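Local coordinates for protein 5'-deoxynucleotidase (Archaeoglobus fulgidus, PDB 1YNB) that probably hydrolyses 2'-deoxyribonucleoside 5'-phosphates to the deoxynucleoside and phosphate, as a metal-dependent enzyme of the HD-domain family, at residues A71-H74 against D75-E78; G18-K21 against L22-R25; S114-E117 against V118-S121; H42-R45 against A46-A50. One frame throughout, in Å; residues are numbered along the deposited sequence.

Contact 1. Residues A71-H74 against D75-E78; sequences ALFH and DLHE
His74 and Asp75 form the histidine-aspartate doublet that fits the HD-domain signature, at the turn that ends helix 61-73. The carboxylate sits against one face of the imidazole: OD1 of Asp75 lies 3.6 Å from ND1 of His74, displaced toward the rim of the ring, and the two planes are 37° apart. The trans first torsion of His74 (chi1 -165°) sets CG opposite the backbone N, beside its own carbonyl carbon, on the side where Asp75 follows. Water 2 joins the pair in a second way, 2.8 Å from ND1 of His74 and donating to OD2 of Asp75 at 2.6 Å. That OD2 is also held by Asn43 of helix 39-56. With an alanine in place of His74, water 2 would probably lose one of its holds and the carboxylate the ring face it lies against. In the backbone, Leu76 N closes a type I turn onto Phe73 O (3.3 Å), and water 1 bridges Leu72 O and Asp75 N. Phe73 and Leu76 run side by side in the same direction; CD2 of Leu76 meets the ring obliquely, 3.2 Å from CD1 of Phe73, a doubtfully short approach. Phe51 and Phe44 of the second subunit pack on Phe73 and Leu76, respectively. CD2 at the edge of the His77 ring lies 3.9 Å from His74 O.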
ATOM      1  N   ALA A  71     -10.440  -0.219  17.839  1.00 23.30           N
ATOM      2  CA  ALA A  71      -9.593  -1.232  17.192  1.00 22.72           C
ATOM      3  C   ALA A  71      -8.200  -0.643  16.935  1.00 24.56           C
ATOM      4  O   ALA A  71      -7.185  -1.358  17.039  1.00 23.36           O
ATOM      5  CB  ALA A  71     -10.218  -1.668  15.862  1.00 22.68           C
ATOM      6  N   LEU A  72      -8.127   0.644  16.594  1.00 25.02           N
ATOM      7  CA  LEU A  72      -6.812   1.255  16.352  1.00 25.48           C
ATOM      8  C   LEU A  72      -5.937   1.255  17.589  1.00 27.55           C
ATOM      9  O   LEU A  72      -4.710   1.126  17.493  1.00 27.04           O
ATOM     10  CB  LEU A  72      -6.960   2.685  15.867  1.00 25.70           C
ATOM     11  CG  LEU A  72      -7.563   2.877  14.493  1.00 26.89           C
ATOM     12  CD1 LEU A  72      -7.852   4.383  14.284  1.00 27.23           C
ATOM     13  CD2 LEU A  72      -6.558   2.366  13.433  1.00 26.52           C
ATOM     14  N   PHE A  73      -6.549   1.437  18.764  1.00 27.59           N
ATOM     15  CA  PHE A  73      -5.815   1.452  20.030  1.00 29.10           C
ATOM     16  C   PHE A  73      -5.602   0.074  20.648  1.00 30.35           C
ATOM     17  O   PHE A  73      -4.923  -0.058  21.677  1.00 30.64           O
ATOM     18  CB  PHE A  73      -6.562   2.328  21.052  1.00 30.45           C
ATOM     19  CG  PHE A  73      -6.400   3.796  20.816  1.00 30.70           C
ATOM     20  CD1 PHE A  73      -5.318   4.487  21.382  1.00 32.42           C
ATOM     21  CD2 PHE A  73      -7.255   4.474  19.963  1.00 30.22           C
ATOM     22  CE1 PHE A  73      -5.098   5.850  21.081  1.00 32.86           C
ATOM     23  CE2 PHE A  73      -7.052   5.837  19.654  1.00 32.46           C
ATOM     24  CZ  PHE A  73      -5.968   6.520  20.214  1.00 31.80           C
ATOM     25  N   HIS A  74      -6.171  -0.948  20.028  1.00 31.57           N
ATOM     26  CA  HIS A  74      -6.113  -2.301  20.554  1.00 33.87           C
ATOM     27  C   HIS A  74      -4.737  -2.873  20.892  1.00 34.20           C
ATOM     28  O   HIS A  74      -4.531  -3.380  21.988  1.00 34.84           O
ATOM     29  CB  HIS A  74      -6.864  -3.241  19.609  1.00 36.15           C
ATOM     30  CG  HIS A  74      -7.183  -4.572  20.211  1.00 38.98           C
ATOM     31  ND1 HIS A  74      -7.268  -5.730  19.463  1.00 38.98           N
ATOM     32  CD2 HIS A  74      -7.467  -4.925  21.488  1.00 39.09           C
ATOM     33  CE1 HIS A  74      -7.592  -6.737  20.255  1.00 41.21           C
ATOM     34  NE2 HIS A  74      -7.717  -6.276  21.488  1.00 39.65           N
ATOM     35  N   ASP A  75      -3.770  -2.798  19.990  1.00 33.99           N
ATOM     36  CA  ASP A  75      -2.468  -3.364  20.352  1.00 34.87           C
ATOM     37  C   ASP A  75      -1.464  -2.282  20.590  1.00 33.99           C
ATOM     38  O   ASP A  75      -0.277  -2.538  20.580  1.00 34.77           O
ATOM     39  CB  ASP A  75      -1.940  -4.268  19.231  1.00 35.58           C
ATOM     40  CG  ASP A  75      -2.956  -5.256  18.774  1.00 36.67           C
ATOM     41  OD1 ASP A  75      -3.628  -5.856  19.649  1.00 37.90           O
ATOM     42  OD2 ASP A  75      -3.085  -5.429  17.543  1.00 36.32           O
ATOM     43  N   LEU A  76      -1.932  -1.065  20.837  1.00 32.92           N
ATOM     44  CA  LEU A  76      -1.006   0.023  20.971  1.00 32.54           C
ATOM     45  C   LEU A  76       0.165  -0.239  21.888  1.00 32.24           C
ATOM     46  O   LEU A  76       1.299   0.152  21.592  1.00 33.40           O
ATOM     47  CB  LEU A  76      -1.757   1.287  21.381  1.00 32.96           C
ATOM     48  CG  LEU A  76      -1.343   2.463  20.501  1.00 34.41           C
ATOM     49  CD1 LEU A  76      -1.463   2.076  19.018  1.00 33.59           C
ATOM     50  CD2 LEU A  76      -2.224   3.678  20.806  1.00 35.67           C
ATOM     51  N   HIS A  77      -0.088  -0.904  23.001  1.00 30.84           N
ATOM     52  CA  HIS A  77       0.996  -1.178  23.938  1.00 32.27           C
ATOM     53  C   HIS A  77       2.086  -2.056  23.311  1.00 29.87           C
ATOM     54  O   HIS A  77       3.203  -2.067  23.797  1.00 30.95           O
ATOM     55  CB  HIS A  77       0.442  -1.850  25.198  1.00 33.74           C
ATOM     56  CG  HIS A  77      -0.219  -3.156  24.920  1.00 34.95           C
ATOM     57  ND1 HIS A  77       0.460  -4.356  24.974  1.00 37.63           N
ATOM     58  CD2 HIS A  77      -1.455  -3.443  24.453  1.00 35.01           C
ATOM     59  CE1 HIS A  77      -0.329  -5.324  24.542  1.00 35.25           C
ATOM     60  NE2 HIS A  77      -1.494  -4.796  24.215  1.00 36.44           N
ATOM     61  N   GLU A  78       1.768  -2.782  22.240  1.00 28.58           N
ATOM     62  CA  GLU A  78       2.785  -3.645  21.609  1.00 29.47           C
ATOM     63  C   GLU A  78       3.981  -2.836  21.066  1.00 29.43           C
ATOM     64  O   GLU A  78       5.040  -3.402  20.698  1.00 29.78           O
ATOM     65  CB  GLU A  78       2.147  -4.493  20.505  1.00 29.62           C
ATOM     66  CG  GLU A  78       1.162  -5.535  21.056  1.00 31.38           C
ATOM     67  CD  GLU A  78       0.580  -6.446  19.986  1.00 32.06           C
ATOM     68  OE1 GLU A  78       0.744  -6.157  18.780  1.00 31.49           O
ATOM     69  OE2 GLU A  78      -0.067  -7.457  20.351  1.00 32.65           O
TER
HETATM   70  O   HOH W   1      -2.936  -0.627  18.124  1.00 38.17           O
HETATM   71  O   HOH W   2      -5.603  -6.073  17.189  1.00 41.93           O

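Contact 2. Residues G18-K21 against L22-R25; sequences GSLK and LTPR
The carbonyl oxygen of Ser19 is gripped twice by the residues that follow it. Leu22 N donates to Ser19 O at 2.9 Å, with an N-H...O angle of 144°, and the hydroxyl OG1 of Thr23 donates to the same Ser19 O at 2.9 Å. The two donors come from opposite faces of the carbonyl plane, both well out of it, so the oxygen is clasped between them. The Thr23 hydroxyl gets there because its first torsion (chi1 -60°) sets OG1 beside the backbone N and opposite its own carbonyl carbon. A valine in its place would probably leave Ser19 O with the single Leu22 bond and the chain after the turn less firmly fixed. Apolar atoms close in around the clasp: CB of Leu22 lies 3.4 Å from Ser19 O, while CD2 of Leu20 runs alongside Thr23, 4.1 Å from its OG1. One residue earlier, Lys21 N bonds to Gly18 O at 2.9 Å, an i to i+3 link like that of Leu22, giving a short 3-10 turn after helix 8-18. Lys21 stretches out in an extended chain to salt bridges with Glu127 and Glu37 of the second subunit. Within the chain, Leu20 packs on Val39 and Ala40 at the start of helix 39-56 and on Ala79 of helix 78-81, while Thr23 bonds through its backbone to Val39.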
ATOM      1  N   GLY A  18       4.259   5.434  15.590  1.00 16.46           N
ATOM      2  CA  GLY A  18       4.851   5.118  14.291  1.00 17.96           C
ATOM      3  C   GLY A  18       5.731   3.875  14.387  1.00 17.63           C
ATOM      4  O   GLY A  18       5.950   3.198  13.370  1.00 16.79           O
ATOM      5  N   SER A  19       6.237   3.540  15.570  1.00 16.87           N
ATOM      6  CA  SER A  19       7.041   2.289  15.680  1.00 16.26           C
ATOM      7  C   SER A  19       6.180   1.050  15.380  1.00 17.86           C
ATOM      8  O   SER A  19       6.710  -0.021  15.107  1.00 19.69           O
ATOM      9  CB  SER A  19       7.702   2.148  17.060  1.00 18.90           C
ATOM     10  OG  SER A  19       6.771   1.739  18.043  1.00 20.97           O
ATOM     11  N   LEU A  20       4.856   1.167  15.407  1.00 16.86           N
ATOM     12  CA  LEU A  20       4.047   0.019  15.051  1.00 16.48           C
ATOM     13  C   LEU A  20       4.122  -0.278  13.547  1.00 14.32           C
ATOM     14  O   LEU A  20       3.729  -1.376  13.125  1.00 12.95           O
ATOM     15  CB  LEU A  20       2.590   0.207  15.468  1.00 19.29           C
ATOM     16  CG  LEU A  20       2.447   0.137  17.002  1.00 24.11           C
ATOM     17  CD1 LEU A  20       1.028   0.498  17.385  1.00 25.14           C
ATOM     18  CD2 LEU A  20       2.783  -1.274  17.493  1.00 22.53           C
ATOM     19  N   LYS A  21       4.626   0.674  12.751  1.00 15.00           N
ATOM     20  CA  LYS A  21       4.779   0.419  11.307  1.00 16.20           C
ATOM     21  C   LYS A  21       6.077  -0.396  11.168  1.00 18.15           C
ATOM     22  O   LYS A  21       6.360  -0.935  10.102  1.00 18.48           O
ATOM     23  CB  LYS A  21       5.031   1.677  10.474  1.00 16.08           C
ATOM     24  CG  LYS A  21       4.074   2.860  10.694  1.00 16.61           C
ATOM     25  CD  LYS A  21       4.427   3.992   9.668  1.00 19.20           C
ATOM     26  CE  LYS A  21       3.446   5.186   9.732  1.00 21.75           C
ATOM     27  NZ  LYS A  21       3.892   6.258   8.777  1.00 17.50           N
ATOM     28  N   LEU A  22       6.849  -0.449  12.242  1.00 17.56           N
ATOM     29  CA  LEU A  22       8.141  -1.120  12.250  1.00 20.86           C
ATOM     30  C   LEU A  22       8.116  -2.342  13.177  1.00 22.90           C
ATOM     31  O   LEU A  22       9.156  -2.840  13.559  1.00 24.73           O
ATOM     32  CB  LEU A  22       9.201  -0.146  12.766  1.00 22.19           C
ATOM     33  CG  LEU A  22       9.251   1.203  12.043  1.00 24.39           C
ATOM     34  CD1 LEU A  22      10.118   2.223  12.813  1.00 23.14           C
ATOM     35  CD2 LEU A  22       9.751   0.949  10.635  1.00 22.23           C
ATOM     36  N   THR A  23       6.931  -2.779  13.595  1.00 20.90           N
ATOM     37  CA  THR A  23       6.812  -3.944  14.466  1.00 20.44           C
ATOM     38  C   THR A  23       6.120  -5.051  13.645  1.00 20.21           C
ATOM     39  O   THR A  23       4.942  -4.952  13.299  1.00 18.67           O
ATOM     40  CB  THR A  23       5.925  -3.621  15.711  1.00 22.27           C
ATOM     41  OG1 THR A  23       6.515  -2.553  16.462  1.00 21.88           O
ATOM     42  CG2 THR A  23       5.797  -4.834  16.589  1.00 25.55           C
ATOM     43  N   PRO A  24       6.844  -6.126  13.306  1.00 19.61           N
ATOM     44  CA  PRO A  24       6.154  -7.157  12.529  1.00 18.87           C
ATOM     45  C   PRO A  24       5.086  -7.913  13.308  1.00 18.44           C
ATOM     46  O   PRO A  24       5.178  -8.033  14.539  1.00 19.03           O
ATOM     47  CB  PRO A  24       7.297  -8.109  12.100  1.00 21.82           C
ATOM     48  CG  PRO A  24       8.253  -7.985  13.187  1.00 19.03           C
ATOM     49  CD  PRO A  24       8.254  -6.488  13.572  1.00 21.15           C
ATOM     50  N   ARG A  25       4.075  -8.403  12.588  1.00 16.27           N
ATOM     51  CA  ARG A  25       3.070  -9.292  13.161  1.00 15.30           C
ATOM     52  C   ARG A  25       3.924 -10.592  13.175  1.00 18.07           C
ATOM     53  O   ARG A  25       4.119 -11.235  12.153  1.00 18.71           O
ATOM     54  CB  ARG A  25       1.880  -9.365  12.225  1.00 13.25           C
ATOM     55  CG  ARG A  25       0.988  -8.073  12.459  1.00 11.78           C
ATOM     56  CD  ARG A  25      -0.014  -8.388  13.624  1.00 11.80           C
ATOM     57  NE  ARG A  25      -1.059  -9.266  13.131  1.00 13.51           N
ATOM     58  CZ  ARG A  25      -2.017  -9.772  13.922  1.00 16.58           C
ATOM     59  NH1 ARG A  25      -1.998  -9.458  15.215  1.00 18.12           N
ATOM     60  NH2 ARG A  25      -2.953 -10.569  13.445  1.00 15.00           N
TER

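Contact 3. Residues S114-E117 against V118-S121; sequences SDVE and VYVS
The Tyr119 ring meets Val116 obliquely, its CD2 4.2 Å from Val116 CA, in the first turn of helix 117-135, with Val116 at the N-cap position. The other flat group, the carboxylate of Glu117, lies alongside Val120: OE1 of Glu117 is 4.1 Å from Val120 CB. A bend at chi2 (-39°) folds the glutamate back along the valine instead of letting it run straight outward. In the first turn of the helix, the Glu117 carboxylate is likely to be favoured by the helix dipole. The turn is set by two backbone bonds, Val120 N to Val116 O at 3.1 Å and Ser121 N to Glu117 O at 2.9 Å. The cap residue is thus joined to the helix through its carbonyl, and its side chain is apolar and buried, packing on Ala67 and Ala70 of helix 61-73. Tyr119 OH bonds to Glu59, and Val120 also touches His74, so this turn borders the probable metal site. The CG2 branch of Val120, set beside the backbone N, comes within 3.3 Å of Val116 O.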
ATOM      1  N   SER A 114     -15.387  -0.020  26.346  1.00 43.83           N
ATOM      2  CA  SER A 114     -15.960  -1.261  26.851  1.00 41.96           C
ATOM      3  C   SER A 114     -17.197  -1.659  26.058  1.00 39.44           C
ATOM      4  O   SER A 114     -17.457  -2.843  25.873  1.00 39.91           O
ATOM      5  CB  SER A 114     -16.301  -1.134  28.338  1.00 43.46           C
ATOM      6  OG  SER A 114     -15.169  -1.481  29.125  1.00 45.47           O
ATOM      7  N   ASP A 115     -17.938  -0.686  25.553  1.00 37.78           N
ATOM      8  CA  ASP A 115     -19.140  -0.988  24.791  1.00 37.00           C
ATOM      9  C   ASP A 115     -18.917  -1.506  23.377  1.00 36.58           C
ATOM     10  O   ASP A 115     -19.876  -1.907  22.715  1.00 34.88           O
ATOM     11  CB  ASP A 115     -20.047   0.234  24.709  1.00 38.66           C
ATOM     12  CG  ASP A 115     -19.347   1.436  24.134  1.00 41.08           C
ATOM     13  OD1 ASP A 115     -18.141   1.581  24.409  1.00 43.25           O
ATOM     14  OD2 ASP A 115     -19.994   2.250  23.424  1.00 41.30           O
ATOM     15  N   VAL A 116     -17.672  -1.463  22.892  1.00 35.24           N
ATOM     16  CA  VAL A 116     -17.391  -1.949  21.543  1.00 34.01           C
ATOM     17  C   VAL A 116     -16.298  -3.003  21.585  1.00 34.07           C
ATOM     18  O   VAL A 116     -15.793  -3.429  20.540  1.00 34.16           O
ATOM     19  CB  VAL A 116     -16.925  -0.791  20.583  1.00 33.67           C
ATOM     20  CG1 VAL A 116     -18.056   0.176  20.307  1.00 34.53           C
ATOM     21  CG2 VAL A 116     -15.742  -0.060  21.175  1.00 31.13           C
ATOM     22  N   GLU A 117     -15.911  -3.435  22.776  1.00 33.19           N
ATOM     23  CA  GLU A 117     -14.860  -4.421  22.841  1.00 34.80           C
ATOM     24  C   GLU A 117     -15.194  -5.695  22.095  1.00 33.83           C
ATOM     25  O   GLU A 117     -14.288  -6.382  21.622  1.00 31.86           O
ATOM     26  CB  GLU A 117     -14.460  -4.733  24.291  1.00 36.98           C
ATOM     27  CG  GLU A 117     -13.624  -3.596  24.900  1.00 43.39           C
ATOM     28  CD  GLU A 117     -12.621  -2.981  23.885  1.00 45.61           C
ATOM     29  OE1 GLU A 117     -11.636  -3.647  23.482  1.00 48.28           O
ATOM     30  OE2 GLU A 117     -12.820  -1.821  23.477  1.00 47.42           O
ATOM     31  N   VAL A 118     -16.474  -6.028  21.972  1.00 31.68           N
ATOM     32  CA  VAL A 118     -16.781  -7.251  21.243  1.00 32.88           C
ATOM     33  C   VAL A 118     -16.532  -7.077  19.756  1.00 32.17           C
ATOM     34  O   VAL A 118     -16.076  -8.006  19.107  1.00 32.03           O
ATOM     35  CB  VAL A 118     -18.222  -7.747  21.475  1.00 33.43           C
ATOM     36  CG1 VAL A 118     -18.510  -8.918  20.593  1.00 32.36           C
ATOM     37  CG2 VAL A 118     -18.365  -8.210  22.918  1.00 35.00           C
ATOM     38  N   TYR A 119     -16.811  -5.897  19.209  1.00 31.05           N
ATOM     39  CA  TYR A 119     -16.546  -5.694  17.786  1.00 30.62           C
ATOM     40  C   TYR A 119     -15.030  -5.663  17.544  1.00 29.39           C
ATOM     41  O   TYR A 119     -14.556  -6.126  16.507  1.00 29.11           O
ATOM     42  CB  TYR A 119     -17.168  -4.391  17.273  1.00 30.88           C
ATOM     43  CG  TYR A 119     -18.675  -4.386  17.353  1.00 33.47           C
ATOM     44  CD1 TYR A 119     -19.431  -5.344  16.666  1.00 32.13           C
ATOM     45  CD2 TYR A 119     -19.347  -3.475  18.180  1.00 34.12           C
ATOM     46  CE1 TYR A 119     -20.814  -5.406  16.805  1.00 33.95           C
ATOM     47  CE2 TYR A 119     -20.741  -3.529  18.322  1.00 35.64           C
ATOM     48  CZ  TYR A 119     -21.464  -4.503  17.633  1.00 35.21           C
ATOM     49  OH  TYR A 119     -22.825  -4.610  17.802  1.00 37.89           O
ATOM     50  N   VAL A 120     -14.283  -5.119  18.498  1.00 27.92           N
ATOM     51  CA  VAL A 120     -12.835  -5.047  18.368  1.00 28.15           C
ATOM     52  C   VAL A 120     -12.266  -6.457  18.400  1.00 28.78           C
ATOM     53  O   VAL A 120     -11.407  -6.816  17.580  1.00 26.30           O
ATOM     54  CB  VAL A 120     -12.206  -4.207  19.505  1.00 29.06           C
ATOM     55  CG1 VAL A 120     -10.665  -4.171  19.364  1.00 27.42           C
ATOM     56  CG2 VAL A 120     -12.750  -2.772  19.436  1.00 25.27           C
ATOM     57  N   SER A 121     -12.753  -7.257  19.341  1.00 26.28           N
ATOM     58  CA  SER A 121     -12.283  -8.631  19.497  1.00 28.29           C
ATOM     59  C   SER A 121     -12.539  -9.461  18.238  1.00 27.36           C
ATOM     60  O   SER A 121     -11.639 -10.162  17.772  1.00 28.56           O
ATOM     61  CB  SER A 121     -12.979  -9.303  20.692  1.00 30.49           C
ATOM     62  OG  SER A 121     -12.408 -10.580  20.943  1.00 36.20           O
TER

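Contact 4. Residues H42-R45 against A46-A50; sequences HNFR and AAIIA. Unlike the reference sequence in segment 42-45: Asn43 (reference Ser).
Arg45, Ala46 and Ile48 carry most of this packing inside helix 39-56, each meeting a residue one turn away or next to it. Ile48 lays its terminal methyl over one face of the Phe44 ring in a CH-pi contact: CD1 of Ile48 is 3.9 Å from the centroid of the Phe44 ring, 29° off the normal, and approaches closest at CZ of Phe44, 3.5 Å away. The trans chi1 of Phe44 (168°) places the ring so that it projects from the helix beside Ile48, the two side chains pointing the same way. Ala46 packs against His42 one turn back: its CB lies 3.2 Å from His42 O, and 4.4 Å from CE1 of the His42 ring, which it meets obliquely. The aliphatic part of Arg45 crosses Ile49, with CG of Arg45 4.1 Å from Ile49 CD1, before a bend at chi3 carries the guanidinium to salt bridges with Glu134 and Glu127. Regular helical bonds tie the backbone, among them Ala46 N to His42 O and Ile49 N to Arg45 O, each 2.8 Å. His42, which fits the HD-type pattern of a probable metal site, bonds through ND1 to Glu127. All of this is buried: Ile49 and Ala50 pack on Ala123 of helix 117-135, Ala47 on Ala71 and Leu72 of helix 61-73, and Phe44 on Ala40 of the second subunit.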
ATOM      1  N   HIS A  42      -2.150  -4.483  10.484  1.00 14.95           N
ATOM      2  CA  HIS A  42      -3.198  -5.334  11.078  1.00 16.58           C
ATOM      3  C   HIS A  42      -4.305  -4.414  11.711  1.00 17.62           C
ATOM      4  O   HIS A  42      -5.485  -4.619  11.465  1.00 18.45           O
ATOM      5  CB  HIS A  42      -2.585  -6.221  12.180  1.00 14.39           C
ATOM      6  CG  HIS A  42      -3.591  -6.843  13.101  1.00 12.35           C
ATOM      7  ND1 HIS A  42      -4.579  -7.687  12.658  1.00 13.20           N
ATOM      8  CD2 HIS A  42      -3.763  -6.726  14.442  1.00 15.43           C
ATOM      9  CE1 HIS A  42      -5.322  -8.074  13.687  1.00 15.90           C
ATOM     10  NE2 HIS A  42      -4.846  -7.508  14.780  1.00 14.55           N
ATOM     11  N   ASN A  43      -3.896  -3.425  12.507  1.00 19.67           N
ATOM     12  CA  ASN A  43      -4.850  -2.507  13.195  1.00 19.77           C
ATOM     13  C   ASN A  43      -5.662  -1.697  12.192  1.00 20.43           C
ATOM     14  O   ASN A  43      -6.859  -1.421  12.393  1.00 20.00           O
ATOM     15  CB  ASN A  43      -4.098  -1.526  14.075  1.00 19.65           C
ATOM     16  CG  ASN A  43      -3.352  -2.199  15.194  1.00 21.36           C
ATOM     17  OD1 ASN A  43      -2.318  -1.691  15.645  1.00 25.68           O
ATOM     18  ND2 ASN A  43      -3.868  -3.328  15.674  1.00 23.81           N
ATOM     19  N   PHE A  44      -4.997  -1.269  11.125  1.00 17.41           N
ATOM     20  CA  PHE A  44      -5.667  -0.529  10.071  1.00 16.64           C
ATOM     21  C   PHE A  44      -6.848  -1.304   9.549  1.00 18.49           C
ATOM     22  O   PHE A  44      -7.985  -0.806   9.543  1.00 18.10           O
ATOM     23  CB  PHE A  44      -4.691  -0.251   8.895  1.00 15.36           C
ATOM     24  CG  PHE A  44      -5.361   0.245   7.635  1.00 17.30           C
ATOM     25  CD1 PHE A  44      -5.856   1.576   7.554  1.00 16.38           C
ATOM     26  CD2 PHE A  44      -5.526  -0.605   6.524  1.00 18.73           C
ATOM     27  CE1 PHE A  44      -6.485   2.014   6.408  1.00 18.07           C
ATOM     28  CE2 PHE A  44      -6.172  -0.155   5.354  1.00 18.64           C
ATOM     29  CZ  PHE A  44      -6.657   1.179   5.308  1.00 17.50           C
ATOM     30  N   ARG A  45      -6.598  -2.528   9.061  1.00 16.02           N
ATOM     31  CA  ARG A  45      -7.710  -3.249   8.498  1.00 14.51           C
ATOM     32  C   ARG A  45      -8.679  -3.749   9.563  1.00 14.35           C
ATOM     33  O   ARG A  45      -9.879  -3.821   9.297  1.00 17.42           O
ATOM     34  CB  ARG A  45      -7.254  -4.403   7.599  1.00 15.57           C
ATOM     35  CG  ARG A  45      -8.431  -5.056   6.895  1.00 14.54           C
ATOM     36  CD  ARG A  45      -8.070  -5.869   5.674  1.00 18.31           C
ATOM     37  NE  ARG A  45      -7.178  -6.991   6.006  1.00 17.54           N
ATOM     38  CZ  ARG A  45      -6.882  -7.969   5.145  1.00 17.85           C
ATOM     39  NH1 ARG A  45      -7.403  -7.970   3.935  1.00 17.27           N
ATOM     40  NH2 ARG A  45      -6.031  -8.927   5.489  1.00 16.31           N
ATOM     41  N   ALA A  46      -8.172  -4.058  10.755  1.00 14.54           N
ATOM     42  CA  ALA A  46      -9.077  -4.529  11.797  1.00 14.47           C
ATOM     43  C   ALA A  46     -10.042  -3.375  12.146  1.00 17.86           C
ATOM     44  O   ALA A  46     -11.225  -3.630  12.450  1.00 19.39           O
ATOM     45  CB  ALA A  46      -8.297  -4.941  13.027  1.00 15.66           C
ATOM     46  N   ALA A  47      -9.530  -2.144  12.122  1.00 17.12           N
ATOM     47  CA  ALA A  47     -10.388  -0.985  12.420  1.00 18.58           C
ATOM     48  C   ALA A  47     -11.490  -0.865  11.400  1.00 19.94           C
ATOM     49  O   ALA A  47     -12.659  -0.688  11.761  1.00 20.84           O
ATOM     50  CB  ALA A  47      -9.551   0.306  12.530  1.00 19.06           C
ATOM     51  N   ILE A  48     -11.166  -0.990  10.109  1.00 18.39           N
ATOM     52  CA  ILE A  48     -12.178  -0.944   9.087  1.00 18.51           C
ATOM     53  C   ILE A  48     -13.159  -2.117   9.274  1.00 20.53           C
ATOM     54  O   ILE A  48     -14.393  -1.957   9.177  1.00 19.12           O
ATOM     55  CB  ILE A  48     -11.498  -0.928   7.692  1.00 19.16           C
ATOM     56  CG1 ILE A  48     -10.754   0.410   7.536  1.00 20.82           C
ATOM     57  CG2 ILE A  48     -12.519  -1.113   6.543  1.00 21.07           C
ATOM     58  CD1 ILE A  48      -9.896   0.488   6.290  1.00 23.50           C
ATOM     59  N   ILE A  49     -12.646  -3.310   9.563  1.00 18.44           N
ATOM     60  CA  ILE A  49     -13.572  -4.417   9.791  1.00 18.12           C
ATOM     61  C   ILE A  49     -14.511  -4.155  10.995  1.00 19.54           C
ATOM     62  O   ILE A  49     -15.688  -4.512  10.933  1.00 19.97           O
ATOM     63  CB  ILE A  49     -12.795  -5.718  10.057  1.00 16.24           C
ATOM     64  CG1 ILE A  49     -12.111  -6.128   8.720  1.00 17.59           C
ATOM     65  CG2 ILE A  49     -13.742  -6.844  10.499  1.00 17.88           C
ATOM     66  CD1 ILE A  49     -11.108  -7.366   8.895  1.00 17.78           C
ATOM     67  N   ALA A  50     -13.975  -3.567  12.066  1.00 20.66           N
ATOM     68  CA  ALA A  50     -14.774  -3.315  13.273  1.00 21.36           C
ATOM     69  C   ALA A  50     -15.921  -2.354  12.930  1.00 23.60           C
ATOM     70  O   ALA A  50     -17.047  -2.525  13.412  1.00 24.16           O
ATOM     71  CB  ALA A  50     -13.909  -2.758  14.379  1.00 19.53           C
TER

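From the N terminus the contacts come in the order 2, 4, 1, 3, strictly in series: each lies within one continuous run, so none closes a long loop and none nests in or crosses another. Contact 2 forms the 3-10 turn that follows helix 8-18, contact 4 lies in helix 39-56, contact 1 turns the chain out of helix 61-73, and contact 3 starts helix 117-135. Contact 1 touches the other three, meeting contact 2 through Leu76 CD1 and Leu20 CD1 (3.4 Å). Contact 4 also meets contact 2, Arg25 against His42, and contact 3, Tyr119 against Ala50. Contacts 2 and 3 stay about 10 Å apart at their nearest atoms. Contacts 1, 2 and 4 also face the second subunit.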